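Local coordinates for tRNA threonylcarbamoyladenosine biosynthesis protein TsaE (Haemophilus influenzae, PDB 1HTW) that is required for forming the threonylcarbamoyl group on adenosine 37 of tRNAs that read codons beginning with adenine, and binds ATP and magnesium, at residues A[125-130]-A[151-156]. Numbering follows the deposited sequence.
Sequences ADILVN and NIISAF
One methyl group does most of the joining here: CD1 of Ile-127, at the start of strand 127-134, meets two successive isoleucines of helix 147-155. It lies 3.8 Å from CG1 of Ile-153 and 3.9 Å from CG2 of Ile-152, ordinary van der Waals distances. The terminal CD1 methyl of Ile-153 joins more loosely, 4.1 Å from Ile-127 CD1. With CG1 of Ile-127 anti to the backbone N (chi1 -174°), the longer branch reaches out from the strand to the helix. Ile-152 answers with its short branch, whereas Ile-153, whose CB points less directly at the strand, uses its long one. All three residues are buried, and the contact is purely apolar.

Hydrogen bonding is left to the surroundings of the contact. Ser-154 turns its hydroxyl back along the helix, OG donating to the carbonyl O of Asn-151 at 2.8 Å, with the donor tilted 33° from the carbonyl plane. Asp-126 is held at the foot of the strand: OD1 takes a salt bridge from Lys-32 and a hydrogen bond with Thr-146, and OD2 accepts from the backbone N of Met-35.

Around these three isoleucines, Ile-127 also touches Val-36 of the neighbouring parallel strand, while Ile-152 packs on Leu-25 and Leu-28 of helix 11-28. The C-terminal helix thus lies against a strand of the central mixed sheet and beside helix 11-28, the layered helix-on-sheet packing of an alpha/beta P-loop nucleotide-binding fold, here away from the ADP pocket.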
# COMPACT_ATOMS: atom_id res chain seq x y z
N ALA A 125 -8.60 3.59 -5.68
CA ALA A 125 -7.62 3.91 -4.65
C ALA A 125 -8.02 5.14 -3.82
O ALA A 125 -8.53 6.09 -4.38
CB ALA A 125 -6.26 4.23 -5.28
N ASP A 126 -7.62 5.11 -2.56
CA ASP A 126 -7.77 6.32 -1.74
C ASP A 126 -6.51 7.18 -1.97
O ASP A 126 -6.57 8.39 -1.94
CB ASP A 126 -7.90 5.98 -0.26
CG ASP A 126 -9.27 5.37 0.01
OD1 ASP A 126 -10.29 6.13 -0.02
OD2 ASP A 126 -9.38 4.14 0.20
N ILE A 127 -5.39 6.47 -2.16
CA ILE A 127 -4.12 7.23 -2.32
C ILE A 127 -3.21 6.42 -3.28
O ILE A 127 -3.27 5.20 -3.27
CB ILE A 127 -3.46 7.42 -0.98
CG1 ILE A 127 -2.21 8.33 -1.01
CG2 ILE A 127 -3.09 6.10 -0.34
CD1 ILE A 127 -2.10 9.14 0.29
N LEU A 128 -2.58 7.15 -4.17
CA LEU A 128 -1.57 6.55 -5.06
C LEU A 128 -0.22 6.87 -4.46
O LEU A 128 0.03 8.01 -4.07
CB LEU A 128 -1.59 7.16 -6.47
CG LEU A 128 -2.91 7.26 -7.18
CD1 LEU A 128 -2.73 7.85 -8.59
CD2 LEU A 128 -3.55 5.88 -7.29
N VAL A 129 0.70 5.88 -4.47
CA VAL A 129 2.06 6.20 -4.00
C VAL A 129 2.97 5.97 -5.22
O VAL A 129 3.14 4.80 -5.61
CB VAL A 129 2.48 5.18 -2.91
CG1 VAL A 129 3.89 5.48 -2.45
CG2 VAL A 129 1.54 5.30 -1.70
N ASN A 130 3.49 7.05 -5.82
CA ASN A 130 4.27 6.84 -7.07
C ASN A 130 5.73 6.98 -6.71
O ASN A 130 6.16 8.03 -6.20
CB ASN A 130 3.88 7.97 -8.05
CG ASN A 130 2.47 7.84 -8.56
OD1 ASN A 130 1.87 6.77 -8.50
ND2 ASN A 130 1.86 8.94 -9.04
N ASN A 151 -7.43 13.39 3.69
CA ASN A 151 -7.20 13.34 5.11
C ASN A 151 -5.88 12.64 5.47
O ASN A 151 -5.18 13.06 6.40
CB ASN A 151 -8.39 12.63 5.79
CG ASN A 151 -9.60 13.59 5.83
OD1 ASN A 151 -9.42 14.80 5.87
ND2 ASN A 151 -10.79 13.03 5.89
N ILE A 152 -5.53 11.62 4.69
CA ILE A 152 -4.25 10.95 4.90
C ILE A 152 -3.08 11.89 4.63
O ILE A 152 -2.16 11.97 5.42
CB ILE A 152 -4.12 9.70 4.01
CG1 ILE A 152 -5.08 8.59 4.47
CG2 ILE A 152 -2.67 9.18 4.10
CD1 ILE A 152 -5.36 7.56 3.42
N ILE A 153 -3.17 12.61 3.50
CA ILE A 153 -2.09 13.53 3.16
C ILE A 153 -1.98 14.68 4.15
O ILE A 153 -0.87 15.05 4.55
CB ILE A 153 -2.29 14.04 1.70
CG1 ILE A 153 -1.78 12.91 0.78
CG2 ILE A 153 -1.46 15.31 1.50
CD1 ILE A 153 -2.01 13.14 -0.69
N SER A 154 -3.10 15.16 4.65
CA SER A 154 -3.09 16.26 5.61
C SER A 154 -2.44 15.81 6.91
O SER A 154 -1.85 16.62 7.62
CB SER A 154 -4.50 16.80 5.88
OG SER A 154 -5.25 15.81 6.57
N ALA A 155 -2.53 14.51 7.19
CA ALA A 155 -1.93 14.00 8.43
C ALA A 155 -0.43 14.07 8.44
O ALA A 155 0.21 14.05 9.51
CB ALA A 155 -2.45 12.59 8.70
N PHE A 156 0.21 14.16 7.28
CA PHE A 156 1.65 14.20 7.19
C PHE A 156 2.27 15.50 7.68
O PHE A 156 3.48 15.55 7.93
CB PHE A 156 2.11 13.91 5.75
CG PHE A 156 2.19 12.43 5.51
CD1 PHE A 156 3.34 11.74 5.84
CD2 PHE A 156 1.12 11.74 4.97
CE1 PHE A 156 3.46 10.40 5.55
CE2 PHE A 156 1.25 10.39 4.64
CZ PHE A 156 2.40 9.72 5.00